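Local coordinates for beta-galactosidase/beta-glucuronidase (Faecalibacterium prausnitzii L2-6, PDB 6MVF), which binds flavin mononucleotide and, as a family 2 glycoside hydrolase, probably releases terminal beta-linked sugars such as glucuronic acid from glycosides, at residues Thr282-Phe287 with Lys472-Asn477; Ala356-Ile361 with His414-Leu419; Gly403-Glu408 with Ser440-Arg445; Lys418-Leu423 with Arg427-Ala432; Pro468-Phe473 with Pro525-Ser530. All blocks are in the same frame, centred on the assembly; numbering follows the deposited sequence.

Contact 1 (Thr282-Phe287 with Lys472-Asn477); sequences TPDGGF and KFHAEN
His474 and Asp284 meet crosswise. The two side chains run at about a right angle, and the imidazole and carboxylate planes are turned 75° apart, so the groups do not lie flat on each other. The ring carbon between the two nitrogens does the touching: His474 CE1 lies 3.4 Å from Pro283 O and 3.5 Å from Asp284 OD1, both oxygens approaching obliquely. Neither direct approach is a hydrogen bond; the polar link runs through a water. This water sits in the plane of the imidazole, 2.7 Å from His474 NE2, and donates a weak bond to Asp284 OD1 at 3.3 Å. With CG opposite the backbone N (chi1 -177°), the histidine ring is carried off the helix side to the turn, while Asp284 CG stands beside its own backbone N (chi1 -73°), bringing OD1 near the ring. An alanine at His474 would be likely to leave the bridging water without its shorter-range partner and open a gap beside Asp284 and Pro283. The turn is shaped by a classic beta bulge, Gly285 and Gly286 together facing Thr282. Only 102 Å² is buried in all, as suits a surface contact. The turn joins strands 279-282 and 286-289, while His474 lies near the C-terminal end of helix 466-476, where its ring also stacks on Trp526. Pro283 touches Cys481 in the loop running from this helix to strand 482-487, and Phe287 packs on Leu392 and Phe393 of strand 391-398, placing the hairpin across the end of the barrel where that strand begins.

Contact 2 (Ala356-Ile361 with His414-Leu419); sequences AEIPFI and HDLQKL
Leu416 sets its two methyl branches on two different residues of the 356-361 segment. Leu416 CD1 meets the Phe360 ring obliquely, 3.6 Å from Phe360 CD2 and 3.8 Å from Phe360 CE2. The other branch points at an isoleucine: Leu416 CD2 and Ile358 CD1 reach each other tip to tip at 4.0 Å. The evidence is for wholly apolar packing, since all three residues are buried and every cross-segment approach joins carbon to carbon. Leu416 CG stands opposite the carbonyl carbon (chi1 -80°), and this puts the fork of the leucine across the gap between helix and loop, whose nearest CA atoms, those of Phe360 and Leu416, are still 10.5 Å apart. Phe360 is the centre of an inverse gamma turn. The CB bonds of Ile358 and Phe360 both point toward the helix. Around this core Leu416 also packs on Ile396 of strand 391-398 and Val374 of helix 368-385, and Ile358 on Met378 and Leu381 of that helix. Phe360 meets Tyr147 edge-to-face, a residue from the region assigned to the sugar-binding family. Lys379, which binds FMN, has its side chain about 8 Å from that of Leu416, whereas the side chain of Leu416 is about 14 Å from the bound flavin nucleotide. The arrangement is that of a TIM barrel: residues just beyond the C-terminal end of a parallel strand, 353-357, packing against an outer helix, 407-423, that follows the neighbouring strand 391-398.

Contact 3 (Gly403-Glu408 with Ser440-Arg445); sequences GGISQE and SGPMHR
Ile405 bridges two loops of the TIM barrel by pressing its terminal methyl on Pro442 and Met443. One loop leads from strand 391-398 into helix 407-423; the other follows strand 428-433, so both lie at the C-terminal ends of their strands. The isoleucine is stretched out: CG1 lies opposite the backbone N (chi1 -159°) and chi2 is near 160°, which brings CD1 to the far end of the chain and makes it the atom that touches. Ile405 CD1 points at Pro442 CG, 3.8 Å away. Met443 is met differently, the two side chains sliding past one another in opposite directions, with Ile405 CD1 4.1 Å from Met443 CG. The thioether chain is folded, bent at both chi2 and chi3 (-74° for the latter), and Met443 also touches Leu409, His413, Ile431 and His433. Pro442 and Met443 are the two central residues of a type I turn from Gly441 to His444, whose closing bond is weak, and this turn offers ring and thioether side by side. Within the 403-408 segment, Ser406 at the N-cap position bonds through OG to Leu409 N, fixing the start of the helix right after Ile405, which itself also packs on Val410. The contact stays small, 92 Å², and ends at sulfur: Met443 SD lies 4.2 Å from Ile405 CD1.

Contact 4 (Lys418-Leu423 with Arg427-Ala432); sequences KLCKEL and RLTTIA
In the closing half of a beta-alpha-beta unit, Lys421 and Cys420 of helix 407-423 meet the start of strand 428-433. Lys421 NZ donates to Arg427 O over 2.9 Å, with a C=O...N angle of 146° and the donor tilted 22° from the carbonyl plane. A bend at chi2 turns the chain so that NZ reaches the carbonyl just before the strand. NZ has a second partner in Asp448 OD2, a salt bridge, and the same oxygen accepts Thr429 N. A methionine in place of Lys421 would probably leave Asp448 without its positive mate and Arg427 O without this donor. The axes of 418-423 and 428-432 run nearly antiparallel, 158° between directions and 9.2 Å apart at closest, as expected for the helix-to-strand return of a beta-alpha-beta unit in a TIM barrel. Between them Thr429 CG2 packs 3.5 Å from Cys420 CB and 4.0 Å from Cys420 SG, while Thr429 OG1 is bonded to Gln417 OE1. Cys420 packs on Met378 and Ile382 of helix 368-385. Leu423 lines the FMN pocket, and Arg427, whose NE bonds to Ile391 O, makes a cation-pi contact with Tyr386, another pocket residue.

Contact 5 (Pro468-Phe473 with Pro525-Ser530); sequences PWLDKF and PWIWAS
Trp526 pushes the outer corner of its six-membered ring against helix 466-476. Trp526 CH2 lies 3.7 Å from Leu470 O, met obliquely, and 4.0 Å from Leu470 CB. Next along the rim, Trp526 CZ2 is 3.6 Å from Asp471 OD1, an oxygen that sits at the ring edge close to its plane. The carboxylate is not coplanar with the indole, the planes standing 46° apart and the side chains crossing at about a right angle. Leu470 has a further apolar partner, its CD2 reaching Ile527 CD1 at 4.1 Å, again with the chains at roughly right angles. What sets the indole in this place is partly its own torsion: CG falls between the backbone N and the carbonyl carbon (chi1 49°). Ile527 CG1 stands 3.9 Å above one face of the Trp526 ring, offset to the rim. Asp471 is held from outside the pair by a salt bridge from OD1 to Arg524 NE, so the oxygen at the indole edge is also the one paired with the guanidinium. Leu470 and Ile527 share a second layer of Leu482 and Phe521, and Leu470 also reaches Ile484. Helix 466-476 thus packs on strand 482-487, the strand that follows it, and through 525-530 on the approach to strand 529-532. That last strand lies between 482-487 and 292-300 in the barrel sheet, and helix 507-522 supplies Phe521 beside the apolar cluster.

All five contacts lie within the TIM barrel domain, in two groups. Contacts 1 and 5, with centres 7 Å apart, share Lys472 and Phe473 on helix 466-476; contacts 2 and 4, also 7 Å apart, share Lys418 and Leu419 on helix 407-423, which contact 3 uses at its start. Centres of the two groups are 20 to 24 Å apart, but contacts 1, 2, 4 and 5 reach the same sheet. Contact 1 spans the chain most widely, enclosing contacts 2, 3 and 4, with contact 5 beginning where it ends. Asn477 OD1 and Arg445 NH2, probably hydrogen-bonded, join contacts 1 and 3. FMN lies nearest contact 4; contacts 1, 3 and 5 lie away from the flavin site.

Contact 1 (Thr282-Phe287 with Lys472-Asn477)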
# COMPACT_ATOMS: atom_id res chain seq x y z
N THR A 282 33.83 1.31 31.49
CA THR A 282 34.96 1.28 32.40
C THR A 282 36.15 0.59 31.74
O THR A 282 35.97 -0.28 30.88
CB THR A 282 34.62 0.54 33.71
OG1 THR A 282 34.40 -0.85 33.45
CG2 THR A 282 33.40 1.16 34.36
N PRO A 283 37.38 0.94 32.14
CA PRO A 283 38.57 0.36 31.49
C PRO A 283 38.67 -1.15 31.61
O PRO A 283 39.00 -1.81 30.63
CB PRO A 283 39.75 1.07 32.17
CG PRO A 283 39.17 1.74 33.39
CD PRO A 283 37.73 2.02 33.09
N ASP A 284 38.41 -1.71 32.79
CA ASP A 284 38.44 -3.17 32.92
C ASP A 284 37.12 -3.82 32.54
O ASP A 284 37.10 -5.01 32.25
CB ASP A 284 38.80 -3.59 34.35
CG ASP A 284 40.27 -3.36 34.68
OD1 ASP A 284 41.05 -2.96 33.78
OD2 ASP A 284 40.65 -3.58 35.85
N GLY A 285 36.02 -3.07 32.53
CA GLY A 285 34.73 -3.68 32.29
C GLY A 285 34.20 -3.59 30.87
O GLY A 285 33.38 -4.42 30.48
N GLY A 286 34.64 -2.60 30.10
CA GLY A 286 34.04 -2.40 28.79
C GLY A 286 32.71 -1.67 28.89
O GLY A 286 32.48 -0.85 29.77
N PHE A 287 31.81 -2.01 27.97
CA PHE A 287 30.53 -1.32 27.81
C PHE A 287 29.40 -2.09 28.50
O PHE A 287 29.32 -3.32 28.40
CB PHE A 287 30.21 -1.11 26.33
CG PHE A 287 28.89 -0.46 26.08
CD1 PHE A 287 28.77 0.91 26.11
CD2 PHE A 287 27.77 -1.23 25.81
CE1 PHE A 287 27.56 1.50 25.88
CE2 PHE A 287 26.55 -0.64 25.58
CZ PHE A 287 26.45 0.73 25.62
N LYS A 472 49.17 -4.71 25.55
CA LYS A 472 50.24 -3.88 26.08
C LYS A 472 49.73 -2.50 26.46
O LYS A 472 50.00 -2.01 27.56
CB LYS A 472 51.38 -3.79 25.06
CG LYS A 472 52.62 -3.06 25.58
CD LYS A 472 53.61 -2.81 24.45
CE LYS A 472 54.86 -2.13 24.96
NZ LYS A 472 55.66 -3.10 25.74
N PHE A 473 49.01 -1.85 25.55
CA PHE A 473 48.46 -0.53 25.86
C PHE A 473 47.52 -0.59 27.05
O PHE A 473 47.51 0.31 27.90
CB PHE A 473 47.75 0.03 24.62
CG PHE A 473 47.16 1.38 24.82
CD1 PHE A 473 45.92 1.53 25.45
CD2 PHE A 473 47.83 2.50 24.37
CE1 PHE A 473 45.37 2.78 25.64
CE2 PHE A 473 47.29 3.77 24.55
CZ PHE A 473 46.05 3.91 25.19
N HIS A 474 46.71 -1.65 27.14
CA HIS A 474 45.80 -1.81 28.27
C HIS A 474 46.58 -1.92 29.58
O HIS A 474 46.18 -1.35 30.60
CB HIS A 474 44.90 -3.03 28.05
CG HIS A 474 43.87 -3.25 29.12
ND1 HIS A 474 43.03 -2.25 29.58
CD2 HIS A 474 43.53 -4.36 29.82
CE1 HIS A 474 42.23 -2.73 30.51
NE2 HIS A 474 42.52 -4.01 30.68
N ALA A 475 47.70 -2.64 29.56
CA ALA A 475 48.48 -2.83 30.78
C ALA A 475 49.18 -1.55 31.19
O ALA A 475 49.25 -1.24 32.38
CB ALA A 475 49.49 -3.97 30.60
N GLU A 476 49.67 -0.78 30.22
CA GLU A 476 50.34 0.48 30.50
C GLU A 476 49.39 1.64 30.78
O GLU A 476 49.84 2.68 31.27
CB GLU A 476 51.23 0.89 29.33
CG GLU A 476 52.50 0.07 29.21
CD GLU A 476 53.25 0.38 27.93
OE1 GLU A 476 54.22 -0.36 27.62
OE2 GLU A 476 52.87 1.36 27.25
N ASN A 477 48.11 1.50 30.45
CA ASN A 477 47.13 2.57 30.67
C ASN A 477 45.85 2.00 31.25
O ASN A 477 44.77 2.13 30.66
CB ASN A 477 46.83 3.32 29.37
CG ASN A 477 48.07 3.83 28.69
OD1 ASN A 477 48.57 4.90 29.02
ND2 ASN A 477 48.56 3.09 27.70
O HOH W 1 41.45 -5.89 32.30

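Contact 2 (Ala356-Ile361 with His414-Leu419)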
# COMPACT_ATOMS: atom_id res chain seq x y z
N ALA A 356 28.69 9.05 16.69
CA ALA A 356 28.55 10.14 15.73
C ALA A 356 29.71 11.12 15.87
O ALA A 356 30.18 11.38 16.98
CB ALA A 356 27.22 10.87 15.91
N GLU A 357 30.18 11.66 14.73
CA GLU A 357 31.35 12.53 14.76
C GLU A 357 31.26 13.62 13.69
O GLU A 357 30.42 13.58 12.78
CB GLU A 357 32.64 11.71 14.57
CG GLU A 357 32.83 11.16 13.19
CD GLU A 357 34.13 10.37 13.05
OE1 GLU A 357 34.65 9.87 14.06
OE2 GLU A 357 34.65 10.26 11.92
N ILE A 358 32.14 14.61 13.84
CA ILE A 358 32.29 15.72 12.90
C ILE A 358 33.50 15.42 12.01
O ILE A 358 34.35 14.61 12.41
CB ILE A 358 32.47 17.06 13.63
CG1 ILE A 358 33.68 16.99 14.57
CG2 ILE A 358 31.20 17.45 14.38
CD1 ILE A 358 33.88 18.20 15.39
N PRO A 359 33.62 16.02 10.81
CA PRO A 359 34.77 15.73 9.93
C PRO A 359 36.03 16.54 10.26
O PRO A 359 36.69 17.05 9.36
CB PRO A 359 34.24 16.09 8.54
CG PRO A 359 33.25 17.17 8.80
CD PRO A 359 32.62 16.88 10.14
N PHE A 360 36.36 16.66 11.54
CA PHE A 360 37.63 17.22 12.00
C PHE A 360 38.71 16.14 11.81
O PHE A 360 39.04 15.37 12.71
CB PHE A 360 37.48 17.66 13.45
CG PHE A 360 38.63 18.44 13.98
CD1 PHE A 360 39.55 19.03 13.12
CD2 PHE A 360 38.81 18.58 15.37
CE1 PHE A 360 40.62 19.76 13.63
CE2 PHE A 360 39.87 19.29 15.89
CZ PHE A 360 40.78 19.88 15.03
N ILE A 361 39.25 16.07 10.59
CA ILE A 361 39.96 14.88 10.15
C ILE A 361 41.35 15.21 9.61
O ILE A 361 41.53 16.18 8.86
CB ILE A 361 39.13 14.13 9.08
CG1 ILE A 361 39.79 12.81 8.67
CG2 ILE A 361 38.86 15.00 7.88
CD1 ILE A 361 38.79 11.73 8.26
N HIS A 414 40.40 20.49 23.53
CA HIS A 414 39.81 20.83 24.82
C HIS A 414 38.57 21.69 24.64
O HIS A 414 37.58 21.50 25.36
CB HIS A 414 40.85 21.53 25.71
CG HIS A 414 41.98 20.64 26.13
ND1 HIS A 414 43.30 20.94 25.87
CD2 HIS A 414 41.99 19.47 26.80
CE1 HIS A 414 44.07 19.99 26.35
NE2 HIS A 414 43.30 19.08 26.92
N ASP A 415 38.59 22.63 23.69
CA ASP A 415 37.39 23.41 23.37
C ASP A 415 36.23 22.50 22.99
O ASP A 415 35.09 22.71 23.43
CB ASP A 415 37.67 24.41 22.24
CG ASP A 415 38.71 25.49 22.63
OD1 ASP A 415 38.86 25.75 23.84
OD2 ASP A 415 39.37 26.07 21.74
N LEU A 416 36.50 21.48 22.17
CA LEU A 416 35.47 20.56 21.73
C LEU A 416 34.98 19.68 22.88
O LEU A 416 33.78 19.41 22.99
CB LEU A 416 35.99 19.69 20.57
CG LEU A 416 35.99 20.33 19.19
CD1 LEU A 416 36.91 19.58 18.21
CD2 LEU A 416 34.55 20.41 18.67
N GLN A 417 35.90 19.20 23.72
CA GLN A 417 35.47 18.43 24.89
C GLN A 417 34.57 19.28 25.78
O GLN A 417 33.55 18.80 26.28
CB GLN A 417 36.67 17.92 25.68
CG GLN A 417 36.30 17.28 27.02
CD GLN A 417 35.67 15.91 26.87
OE1 GLN A 417 35.57 15.37 25.76
NE2 GLN A 417 35.26 15.33 27.99
N LYS A 418 34.93 20.56 25.96
CA LYS A 418 34.14 21.44 26.81
C LYS A 418 32.77 21.70 26.19
O LYS A 418 31.76 21.79 26.91
CB LYS A 418 34.88 22.75 27.05
CG LYS A 418 34.22 23.61 28.12
CD LYS A 418 34.46 25.11 27.92
CE LYS A 418 33.87 25.92 29.09
NZ LYS A 418 33.96 27.40 28.91
N LEU A 419 32.70 21.79 24.86
CA LEU A 419 31.42 22.07 24.20
C LEU A 419 30.48 20.87 24.29
O LEU A 419 29.27 21.05 24.48
CB LEU A 419 31.66 22.45 22.74
CG LEU A 419 30.40 22.74 21.94
CD1 LEU A 419 29.72 23.94 22.52
CD2 LEU A 419 30.73 22.93 20.47

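Contact 3 (Gly403-Glu408 with Ser440-Arg445)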
# COMPACT_ATOMS: atom_id res chain seq x y z
N GLY A 403 48.69 15.30 10.21
CA GLY A 403 49.26 16.57 9.80
C GLY A 403 50.21 17.21 10.79
O GLY A 403 50.66 18.34 10.57
N GLY A 404 50.51 16.51 11.89
CA GLY A 404 51.42 16.98 12.91
C GLY A 404 50.73 17.65 14.08
O GLY A 404 49.77 18.41 13.90
N ILE A 405 51.23 17.38 15.30
CA ILE A 405 50.66 17.99 16.50
C ILE A 405 51.10 19.44 16.61
O ILE A 405 52.18 19.84 16.15
CB ILE A 405 51.05 17.20 17.76
CG1 ILE A 405 50.07 17.50 18.88
CG2 ILE A 405 52.46 17.55 18.23
CD1 ILE A 405 50.10 16.45 19.97
N SER A 406 50.24 20.24 17.20
CA SER A 406 50.60 21.59 17.58
C SER A 406 49.85 21.93 18.86
O SER A 406 48.94 21.20 19.28
CB SER A 406 50.33 22.57 16.43
OG SER A 406 48.96 22.91 16.31
N GLN A 407 50.26 23.02 19.50
CA GLN A 407 49.50 23.53 20.63
C GLN A 407 48.09 23.96 20.20
O GLN A 407 47.11 23.68 20.90
CB GLN A 407 50.26 24.70 21.27
CG GLN A 407 49.54 25.40 22.41
CD GLN A 407 49.20 24.45 23.52
OE1 GLN A 407 48.10 24.50 24.07
NE2 GLN A 407 50.12 23.58 23.86
N GLU A 408 47.98 24.63 19.04
CA GLU A 408 46.68 25.09 18.57
C GLU A 408 45.70 23.92 18.41
O GLU A 408 44.53 24.02 18.80
CB GLU A 408 46.84 25.84 17.25
CG GLU A 408 46.08 27.16 17.14
CD GLU A 408 46.21 27.80 15.75
OE1 GLU A 408 45.18 27.98 15.07
OE2 GLU A 408 47.35 28.11 15.33
N SER A 440 51.58 7.87 24.99
CA SER A 440 51.46 8.94 25.97
C SER A 440 51.36 10.27 25.24
O SER A 440 51.50 10.34 24.02
CB SER A 440 52.65 8.96 26.94
OG SER A 440 52.52 7.93 27.91
N GLY A 441 51.13 11.33 25.99
CA GLY A 441 51.08 12.63 25.38
C GLY A 441 49.74 13.30 25.54
O GLY A 441 48.79 12.74 26.10
N PRO A 442 49.64 14.53 25.04
CA PRO A 442 48.46 15.34 25.30
C PRO A 442 47.22 14.93 24.51
O PRO A 442 46.17 15.55 24.71
CB PRO A 442 48.92 16.74 24.90
CG PRO A 442 49.89 16.47 23.79
CD PRO A 442 50.64 15.24 24.22
N MET A 443 47.30 13.93 23.63
CA MET A 443 46.09 13.49 22.93
C MET A 443 45.26 12.49 23.73
O MET A 443 44.10 12.24 23.37
CB MET A 443 46.43 12.90 21.56
CG MET A 443 46.98 13.91 20.55
SD MET A 443 46.07 15.48 20.49
CE MET A 443 44.57 14.98 19.64
N HIS A 444 45.78 11.95 24.82
CA HIS A 444 45.02 11.04 25.65
C HIS A 444 44.41 11.75 26.85
O HIS A 444 44.80 12.86 27.23
CB HIS A 444 45.90 9.89 26.11
CG HIS A 444 46.62 9.23 24.98
ND1 HIS A 444 45.98 8.44 24.05
CD2 HIS A 444 47.93 9.25 24.61
CE1 HIS A 444 46.85 8.00 23.17
NE2 HIS A 444 48.04 8.47 23.49
N ARG A 445 43.40 11.11 27.44
CA ARG A 445 42.71 11.60 28.63
C ARG A 445 41.98 12.92 28.40
O ARG A 445 41.56 13.57 29.37
CB ARG A 445 43.68 11.70 29.82
CG ARG A 445 44.50 10.43 29.93
CD ARG A 445 45.32 10.27 31.18
NE ARG A 445 45.66 8.85 31.31
CZ ARG A 445 46.60 8.24 30.59
NH1 ARG A 445 47.31 8.95 29.72
NH2 ARG A 445 46.85 6.94 30.73

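Contact 4 (Lys418-Leu423 with Arg427-Ala432)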
# COMPACT_ATOMS: atom_id res chain seq x y z
N LYS A 418 34.93 20.56 25.96
CA LYS A 418 34.14 21.44 26.81
C LYS A 418 32.77 21.70 26.19
O LYS A 418 31.76 21.79 26.91
CB LYS A 418 34.88 22.75 27.05
CG LYS A 418 34.22 23.61 28.12
CD LYS A 418 34.46 25.11 27.92
CE LYS A 418 33.87 25.92 29.09
NZ LYS A 418 33.96 27.40 28.91
N LEU A 419 32.70 21.79 24.86
CA LEU A 419 31.42 22.07 24.20
C LEU A 419 30.48 20.87 24.29
O LEU A 419 29.27 21.05 24.48
CB LEU A 419 31.66 22.45 22.74
CG LEU A 419 30.40 22.74 21.94
CD1 LEU A 419 29.72 23.94 22.52
CD2 LEU A 419 30.73 22.93 20.47
N CYS A 420 31.00 19.65 24.13
CA CYS A 420 30.14 18.48 24.21
C CYS A 420 29.54 18.33 25.61
O CYS A 420 28.39 17.88 25.74
CB CYS A 420 30.91 17.21 23.84
SG CYS A 420 31.51 17.05 22.14
N LYS A 421 30.29 18.70 26.66
CA LYS A 421 29.78 18.56 28.03
C LYS A 421 28.89 19.74 28.43
O LYS A 421 27.97 19.57 29.23
CB LYS A 421 30.93 18.40 29.01
CG LYS A 421 31.75 17.14 28.76
CD LYS A 421 30.86 15.91 28.80
CE LYS A 421 31.68 14.63 28.69
NZ LYS A 421 30.86 13.43 28.97
N GLU A 422 29.16 20.92 27.89
CA GLU A 422 28.23 22.04 28.01
C GLU A 422 26.90 21.72 27.33
O GLU A 422 25.83 21.89 27.92
CB GLU A 422 28.86 23.30 27.41
CG GLU A 422 28.87 24.50 28.35
CD GLU A 422 30.09 25.41 28.14
OE1 GLU A 422 30.40 25.72 26.97
OE2 GLU A 422 30.74 25.80 29.15
N LEU A 423 26.95 21.24 26.08
CA LEU A 423 25.71 21.02 25.34
C LEU A 423 25.00 19.74 25.76
O LEU A 423 23.77 19.70 25.73
CB LEU A 423 25.97 20.97 23.84
CG LEU A 423 26.36 22.29 23.17
CD1 LEU A 423 26.56 22.03 21.71
CD2 LEU A 423 25.28 23.31 23.39
N ARG A 427 26.09 12.26 27.41
CA ARG A 427 26.78 11.34 26.51
C ARG A 427 28.29 11.40 26.72
O ARG A 427 28.84 12.41 27.18
CB ARG A 427 26.42 11.62 25.04
CG ARG A 427 24.99 11.22 24.67
CD ARG A 427 24.69 11.52 23.22
NE ARG A 427 23.41 10.97 22.76
CZ ARG A 427 22.24 11.60 22.82
NH1 ARG A 427 22.17 12.81 23.34
NH2 ARG A 427 21.15 11.01 22.35
N LEU A 428 28.93 10.29 26.38
CA LEU A 428 30.38 10.16 26.43
C LEU A 428 31.03 10.77 25.19
O LEU A 428 30.49 10.69 24.09
CB LEU A 428 30.75 8.69 26.55
CG LEU A 428 30.16 8.03 27.80
CD1 LEU A 428 30.44 6.56 27.78
CD2 LEU A 428 30.70 8.69 29.08
N THR A 429 32.20 11.37 25.37
CA THR A 429 33.01 11.81 24.24
C THR A 429 34.08 10.77 23.93
O THR A 429 34.52 10.02 24.80
CB THR A 429 33.66 13.18 24.51
OG1 THR A 429 34.47 13.11 25.69
CG2 THR A 429 32.59 14.23 24.72
N THR A 430 34.45 10.69 22.65
CA THR A 430 35.41 9.72 22.16
C THR A 430 36.30 10.41 21.15
O THR A 430 36.06 11.56 20.77
CB THR A 430 34.73 8.47 21.52
OG1 THR A 430 35.70 7.43 21.30
CG2 THR A 430 34.06 8.81 20.18
N ILE A 431 37.33 9.69 20.70
CA ILE A 431 38.28 10.18 19.71
C ILE A 431 38.84 8.98 18.97
O ILE A 431 38.92 7.87 19.52
CB ILE A 431 39.39 11.04 20.39
CG1 ILE A 431 40.35 11.64 19.35
CG2 ILE A 431 40.16 10.23 21.49
CD1 ILE A 431 41.09 12.82 19.87
N ALA A 432 39.23 9.17 17.71
CA ALA A 432 39.87 8.11 16.94
C ALA A 432 41.30 8.52 16.61
O ALA A 432 41.52 9.50 15.89
CB ALA A 432 39.08 7.78 15.67

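Contact 5 (Pro468-Phe473 with Pro525-Ser530)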
# COMPACT_ATOMS: atom_id res chain seq x y z
N PRO A 468 48.70 -8.60 20.99
CA PRO A 468 49.68 -8.05 21.94
C PRO A 468 49.68 -6.54 22.02
O PRO A 468 49.88 -6.00 23.12
CB PRO A 468 51.02 -8.60 21.42
CG PRO A 468 50.66 -9.81 20.65
CD PRO A 468 49.35 -9.49 20.00
N TRP A 469 49.45 -5.82 20.91
CA TRP A 469 49.35 -4.37 20.97
C TRP A 469 48.24 -3.95 21.95
O TRP A 469 48.46 -3.10 22.82
CB TRP A 469 49.08 -3.78 19.59
CG TRP A 469 49.34 -2.29 19.52
CD1 TRP A 469 50.43 -1.68 18.98
CD2 TRP A 469 48.51 -1.23 20.04
NE1 TRP A 469 50.34 -0.31 19.12
CE2 TRP A 469 49.17 -0.01 19.77
CE3 TRP A 469 47.27 -1.19 20.70
CZ2 TRP A 469 48.64 1.23 20.13
CZ3 TRP A 469 46.74 0.04 21.05
CH2 TRP A 469 47.43 1.24 20.76
N LEU A 470 47.05 -4.53 21.79
CA LEU A 470 45.96 -4.21 22.71
C LEU A 470 46.35 -4.52 24.15
O LEU A 470 46.26 -3.65 25.03
CB LEU A 470 44.70 -4.99 22.32
CG LEU A 470 44.18 -4.90 20.87
CD1 LEU A 470 43.11 -5.95 20.66
CD2 LEU A 470 43.65 -3.50 20.55
N ASP A 471 46.80 -5.75 24.40
CA ASP A 471 47.18 -6.13 25.76
C ASP A 471 48.21 -5.17 26.36
O ASP A 471 48.14 -4.82 27.54
CB ASP A 471 47.72 -7.56 25.77
CG ASP A 471 46.66 -8.60 25.45
OD1 ASP A 471 45.46 -8.31 25.63
OD2 ASP A 471 47.04 -9.71 25.02
N LYS A 472 49.17 -4.71 25.55
CA LYS A 472 50.24 -3.88 26.08
C LYS A 472 49.73 -2.50 26.46
O LYS A 472 50.00 -2.01 27.56
CB LYS A 472 51.38 -3.79 25.06
CG LYS A 472 52.62 -3.06 25.58
CD LYS A 472 53.61 -2.81 24.45
CE LYS A 472 54.86 -2.13 24.96
NZ LYS A 472 55.66 -3.10 25.74
N PHE A 473 49.01 -1.85 25.55
CA PHE A 473 48.46 -0.53 25.86
C PHE A 473 47.52 -0.59 27.05
O PHE A 473 47.51 0.31 27.90
CB PHE A 473 47.75 0.03 24.62
CG PHE A 473 47.16 1.38 24.82
CD1 PHE A 473 45.92 1.53 25.45
CD2 PHE A 473 47.83 2.50 24.37
CE1 PHE A 473 45.37 2.78 25.64
CE2 PHE A 473 47.29 3.77 24.55
CZ PHE A 473 46.05 3.91 25.19
N PRO A 525 36.76 -8.52 26.47
CA PRO A 525 35.54 -7.72 26.68
C PRO A 525 35.82 -6.32 27.18
O PRO A 525 34.95 -5.45 27.02
CB PRO A 525 34.75 -8.53 27.72
CG PRO A 525 35.72 -9.50 28.29
CD PRO A 525 36.75 -9.77 27.25
N TRP A 526 37.01 -6.06 27.74
CA TRP A 526 37.38 -4.71 28.18
C TRP A 526 37.64 -3.75 27.01
O TRP A 526 37.82 -2.55 27.25
CB TRP A 526 38.60 -4.80 29.10
CG TRP A 526 39.72 -5.65 28.53
CD1 TRP A 526 39.93 -6.98 28.74
CD2 TRP A 526 40.76 -5.21 27.65
NE1 TRP A 526 41.04 -7.40 28.04
CE2 TRP A 526 41.57 -6.34 27.37
CE3 TRP A 526 41.08 -3.99 27.06
CZ2 TRP A 526 42.69 -6.27 26.52
CZ3 TRP A 526 42.20 -3.92 26.22
CH2 TRP A 526 42.99 -5.06 25.96
N ILE A 527 37.68 -4.24 25.77
CA ILE A 527 37.61 -3.38 24.60
C ILE A 527 36.17 -2.90 24.50
O ILE A 527 35.26 -3.70 24.27
CB ILE A 527 38.03 -4.11 23.33
CG1 ILE A 527 39.50 -4.56 23.42
CG2 ILE A 527 37.78 -3.22 22.10
CD1 ILE A 527 40.52 -3.46 23.23
N TRP A 528 35.94 -1.60 24.73
CA TRP A 528 34.56 -1.18 24.91
C TRP A 528 33.78 -1.26 23.60
O TRP A 528 32.59 -1.61 23.61
CB TRP A 528 34.48 0.22 25.54
CG TRP A 528 35.12 1.30 24.75
CD1 TRP A 528 36.43 1.66 24.77
CD2 TRP A 528 34.47 2.18 23.82
NE1 TRP A 528 36.64 2.71 23.91
CE2 TRP A 528 35.46 3.04 23.30
CE3 TRP A 528 33.15 2.32 23.36
CZ2 TRP A 528 35.18 4.02 22.35
CZ3 TRP A 528 32.86 3.30 22.43
CH2 TRP A 528 33.87 4.13 21.92
N ALA A 529 34.45 -0.98 22.47
CA ALA A 529 33.84 -1.11 21.15
C ALA A 529 34.92 -1.29 20.10
O ALA A 529 35.92 -0.57 20.10
CB ALA A 529 32.97 0.10 20.81
N SER A 530 34.70 -2.24 19.19
CA SER A 530 35.49 -2.40 17.98
C SER A 530 34.60 -2.16 16.76
O SER A 530 33.42 -2.53 16.75
CB SER A 530 36.11 -3.81 17.90
OG SER A 530 35.13 -4.83 18.03